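Glycoside hydrolase family 88 protein (Bacteroides vulgatus, PDB 4Q88) probably acts as a hydrolase of glycoside hydrolase family 88, though its substrate has not been established. Local coordinates at residues Glu128-Trp139 with Tyr164-Thr175. Numbering follows the deposited sequence.
Sequences EYQMSTSKLDYW and YLEKLHQYLTVT. With EDO (1,2-ethanediol), chain E.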
# COMPACT_ATOMS: atom_id res chain seq x y z
N GLU A 128 5.80 -3.59 19.96
CA GLU A 128 5.65 -3.26 21.37
C GLU A 128 6.83 -2.50 21.93
O GLU A 128 6.64 -1.55 22.68
CB GLU A 128 5.18 -4.47 22.18
CG GLU A 128 3.80 -4.89 21.74
CD GLU A 128 3.38 -6.31 22.08
OE1 GLU A 128 3.94 -6.91 23.01
OE2 GLU A 128 2.46 -6.86 21.41
N TYR A 129 8.04 -2.82 21.50
CA TYR A 129 9.20 -2.01 21.90
C TYR A 129 9.06 -0.60 21.31
O TYR A 129 9.25 0.41 22.02
CB TYR A 129 10.54 -2.63 21.47
CG TYR A 129 11.68 -1.69 21.74
CD1 TYR A 129 12.05 -1.37 23.05
CD2 TYR A 129 12.38 -1.10 20.72
CE1 TYR A 129 13.08 -0.49 23.30
CE2 TYR A 129 13.42 -0.21 20.97
CZ TYR A 129 13.75 0.07 22.27
OH TYR A 129 14.75 0.94 22.58
N GLN A 130 8.82 -0.54 20.01
CA GLN A 130 8.64 0.76 19.34
C GLN A 130 7.65 1.66 20.06
O GLN A 130 7.93 2.83 20.38
CB GLN A 130 8.21 0.54 17.85
CG GLN A 130 8.06 1.85 17.11
CD GLN A 130 7.94 1.61 15.62
OE1 GLN A 130 8.59 0.74 15.08
NE2 GLN A 130 7.05 2.35 14.97
N MSE A 131 6.53 1.10 20.44
CA MSE A 131 5.47 1.88 21.05
C MSE A 131 5.86 2.29 22.46
O MSE A 131 5.36 3.29 22.93
CB MSE A 131 4.17 1.08 21.08
CG MSE A 131 3.58 0.89 19.67
SE MSE A 131 1.80 0.08 19.85
CE MSE A 131 2.29 -1.70 20.49
N SER A 132 6.83 1.56 23.08
CA SER A 132 7.32 1.91 24.40
C SER A 132 8.27 3.10 24.37
O SER A 132 8.50 3.74 25.42
CB SER A 132 7.96 0.67 25.08
OG SER A 132 9.26 0.41 24.59
N THR A 133 8.82 3.43 23.20
CA THR A 133 9.79 4.53 23.10
C THR A 133 9.02 5.83 23.08
O THR A 133 7.81 5.83 22.83
CB THR A 133 10.69 4.44 21.84
OG1 THR A 133 9.88 4.59 20.66
CG2 THR A 133 11.41 3.11 21.77
N SER A 134 9.68 6.93 23.43
CA SER A 134 9.01 8.22 23.45
C SER A 134 8.97 8.87 22.05
O SER A 134 8.17 9.77 21.80
CB SER A 134 9.66 9.15 24.49
OG SER A 134 10.95 9.52 24.07
N LYS A 135 9.84 8.42 21.16
CA LYS A 135 9.89 8.90 19.76
C LYS A 135 8.55 8.69 19.04
O LYS A 135 7.89 7.64 19.19
CB LYS A 135 10.97 8.12 19.04
CG LYS A 135 11.19 8.48 17.59
CD LYS A 135 12.41 7.73 17.06
CE LYS A 135 12.59 7.90 15.57
NZ LYS A 135 13.14 9.24 15.22
N LEU A 136 8.14 9.73 18.29
CA LEU A 136 6.88 9.71 17.60
C LEU A 136 6.97 9.80 16.08
O LEU A 136 5.95 9.62 15.43
CB LEU A 136 5.97 10.81 18.08
CG LEU A 136 5.73 10.86 19.62
CD1 LEU A 136 4.95 12.09 20.01
CD2 LEU A 136 5.03 9.59 20.08
N ASP A 137 8.14 10.19 15.54
CA ASP A 137 8.26 10.49 14.13
C ASP A 137 8.80 9.31 13.35
O ASP A 137 9.63 9.44 12.45
CB ASP A 137 9.11 11.76 13.93
CG ASP A 137 10.54 11.60 14.43
OD1 ASP A 137 10.86 10.69 15.21
OD2 ASP A 137 11.38 12.40 13.98
N TYR A 138 8.29 8.12 13.64
CA TYR A 138 8.68 6.93 12.92
C TYR A 138 8.22 6.88 11.46
O TYR A 138 8.83 6.16 10.66
CB TYR A 138 8.15 5.69 13.64
CG TYR A 138 8.94 5.33 14.91
CD1 TYR A 138 10.18 4.69 14.81
CD2 TYR A 138 8.45 5.62 16.19
CE1 TYR A 138 10.90 4.36 15.94
CE2 TYR A 138 9.16 5.31 17.31
CZ TYR A 138 10.39 4.67 17.20
OH TYR A 138 11.10 4.35 18.32
N TRP A 139 7.12 7.57 11.13
CA TRP A 139 6.50 7.46 9.80
C TRP A 139 6.79 8.81 9.12
O TRP A 139 5.91 9.65 8.89
CB TRP A 139 4.98 7.20 9.95
CG TRP A 139 4.67 5.91 10.59
CD1 TRP A 139 5.54 4.88 10.84
CD2 TRP A 139 3.40 5.48 11.04
NE1 TRP A 139 4.88 3.84 11.44
CE2 TRP A 139 3.56 4.20 11.59
CE3 TRP A 139 2.12 6.08 11.06
CZ2 TRP A 139 2.50 3.47 12.11
CZ3 TRP A 139 1.07 5.36 11.63
CH2 TRP A 139 1.26 4.09 12.14
N TYR A 164 -1.88 -0.28 20.45
CA TYR A 164 -1.73 -0.31 18.99
C TYR A 164 -2.60 0.77 18.33
O TYR A 164 -2.18 1.44 17.39
CB TYR A 164 -2.09 -1.69 18.41
CG TYR A 164 -0.97 -2.73 18.60
CD1 TYR A 164 0.18 -2.67 17.82
CD2 TYR A 164 -1.12 -3.80 19.49
CE1 TYR A 164 1.17 -3.64 17.97
CE2 TYR A 164 -0.11 -4.76 19.64
CZ TYR A 164 1.03 -4.66 18.90
OH TYR A 164 2.04 -5.60 19.04
N LEU A 165 -3.80 0.92 18.82
CA LEU A 165 -4.75 1.84 18.18
C LEU A 165 -4.52 3.27 18.60
O LEU A 165 -4.79 4.17 17.79
CB LEU A 165 -6.20 1.39 18.40
CG LEU A 165 -6.50 -0.05 17.91
CD1 LEU A 165 -7.95 -0.36 18.17
CD2 LEU A 165 -6.15 -0.29 16.46
N GLU A 166 -4.00 3.52 19.80
CA GLU A 166 -3.61 4.87 20.21
C GLU A 166 -2.33 5.30 19.46
O GLU A 166 -2.24 6.41 18.95
CB GLU A 166 -3.42 4.95 21.74
CG GLU A 166 -2.78 6.23 22.28
CD GLU A 166 -3.49 7.52 21.91
OE1 GLU A 166 -4.75 7.52 21.94
OE2 GLU A 166 -2.79 8.53 21.59
N LYS A 167 -1.35 4.41 19.35
CA LYS A 167 -0.13 4.76 18.64
C LYS A 167 -0.33 4.89 17.13
O LYS A 167 0.41 5.68 16.46
CB LYS A 167 0.98 3.76 18.98
CG LYS A 167 1.55 3.94 20.39
CD LYS A 167 2.62 5.03 20.47
CE LYS A 167 2.99 5.43 21.89
NZ LYS A 167 3.92 6.58 21.93
N LEU A 168 -1.27 4.12 16.58
CA LEU A 168 -1.68 4.33 15.15
C LEU A 168 -1.99 5.84 14.93
O LEU A 168 -1.42 6.47 14.04
CB LEU A 168 -2.90 3.47 14.81
CG LEU A 168 -3.66 3.76 13.50
CD1 LEU A 168 -2.74 3.59 12.33
CD2 LEU A 168 -4.85 2.83 13.38
N HIS A 169 -2.79 6.40 15.81
CA HIS A 169 -3.19 7.79 15.71
C HIS A 169 -2.03 8.75 16.00
O HIS A 169 -1.86 9.75 15.28
CB HIS A 169 -4.34 8.07 16.64
CG HIS A 169 -4.94 9.43 16.46
ND1 HIS A 169 -4.64 10.47 17.32
CD2 HIS A 169 -5.80 9.92 15.55
CE1 HIS A 169 -5.28 11.55 16.91
NE2 HIS A 169 -6.02 11.24 15.85
N GLN A 170 -1.23 8.44 17.02
CA GLN A 170 -0.19 9.33 17.43
C GLN A 170 0.88 9.45 16.32
O GLN A 170 1.28 10.56 15.97
CB GLN A 170 0.39 8.88 18.74
CG GLN A 170 1.40 9.83 19.27
CD GLN A 170 1.81 9.49 20.68
OE1 GLN A 170 2.01 8.33 21.04
NE2 GLN A 170 1.98 10.52 21.48
N TYR A 171 1.31 8.31 15.76
CA TYR A 171 2.28 8.34 14.66
C TYR A 171 1.72 9.02 13.41
O TYR A 171 2.43 9.75 12.72
CB TYR A 171 2.79 6.93 14.33
CG TYR A 171 3.51 6.18 15.45
CD1 TYR A 171 4.14 6.85 16.51
CD2 TYR A 171 3.58 4.80 15.43
CE1 TYR A 171 4.84 6.15 17.51
CE2 TYR A 171 4.24 4.10 16.43
CZ TYR A 171 4.87 4.78 17.48
OH TYR A 171 5.58 4.08 18.45
N LEU A 172 0.46 8.76 13.08
CA LEU A 172 -0.15 9.36 11.87
C LEU A 172 -0.25 10.87 12.06
O LEU A 172 0.04 11.62 11.12
CB LEU A 172 -1.50 8.77 11.60
CG LEU A 172 -2.38 9.55 10.62
CD1 LEU A 172 -1.75 9.49 9.25
CD2 LEU A 172 -3.79 8.96 10.63
N THR A 173 -0.51 11.31 13.28
CA THR A 173 -0.58 12.75 13.56
C THR A 173 0.73 13.42 13.23
O THR A 173 0.74 14.53 12.68
CB THR A 173 -0.99 13.03 15.03
OG1 THR A 173 -2.30 12.52 15.20
CG2 THR A 173 -1.04 14.47 15.31
N VAL A 174 1.85 12.78 13.53
CA VAL A 174 3.15 13.33 13.21
C VAL A 174 3.41 13.33 11.68
O VAL A 174 3.93 14.30 11.12
CB VAL A 174 4.27 12.62 13.99
CG1 VAL A 174 5.64 13.14 13.57
CG2 VAL A 174 4.12 12.92 15.49
N THR A 175 3.05 12.26 11.01
CA THR A 175 3.13 12.21 9.54
C THR A 175 2.38 13.39 8.94
O THR A 175 2.93 14.12 8.08
CB THR A 175 2.54 10.89 9.01
OG1 THR A 175 3.28 9.78 9.58
CG2 THR A 175 2.59 10.89 7.44
C1 EDO E . 13.53 6.29 24.01
O1 EDO E . 12.41 6.31 24.90
C2 EDO E . 13.49 7.52 23.13
O2 EDO E . 12.75 7.35 21.89
O HOH W 1 6.37 5.83 20.46
O HOH W 2 5.30 6.15 24.39
O HOH W 3 5.24 9.25 12.75
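A water molecule is gripped by four groups from the two segments: it accepts from K167 NZ, meets Y171 OH in the plane of that ring, and hydrogen-bonds the carbonyl oxygens of T133 and K135, lying 2.7 Å from K135 O. A second water also accepts from K167 NZ and donates to T133 O, which ties the helix further to the loop. Lysine suits this place because its chain, turning at the CB-CG bond, slides past M131 in the opposite direction (K167 CG to M131 CG 3.7 Å) and is long enough for NZ to reach both waters. Beside it, L136 CB meets V174 CG2 at 3.8 Å.

One turn earlier on the same helix, Y164 OH donates to E128 OE2 at 2.7 Å, on the anti side of a carboxylate that also forms a salt bridge with R124. Selenomethionine M131 bends at chi3 (-69°), which swings CE over the face of the Y164 ring in a CH-pi contact, 3.5 Å from its centroid. M131 SE lies obliquely to the same ring, 4.3 Å from the centroid, a Met-aromatic contact. A leucine in place of Y164 would probably leave E128 without this hydroxyl donor and M131 CE without a flat face to lie on.

In the mainly helical fold, consistent with the (alpha/alpha)6 barrel of the six-hairpin clan, the contact joins the C-terminal end of helix 117-132 and the loop after it to helix 163-179; the segments 128-132 and 164-175 run at 58° to each other. Y171 lies at the centre of an aromatic cluster: Y138 turns an edge toward its face in an offset edge-to-face pair, while Y171 presents its own edge to the face of W139, planes 73° apart. Its CB sits over the six-membered ring of W139, a broad surface suited to cover a helix. T175 OG1 donates to W139 O at 2.7 Å, on a lone pair in the carbonyl plane, and a third water links L136 O, W139 N and Y171 O.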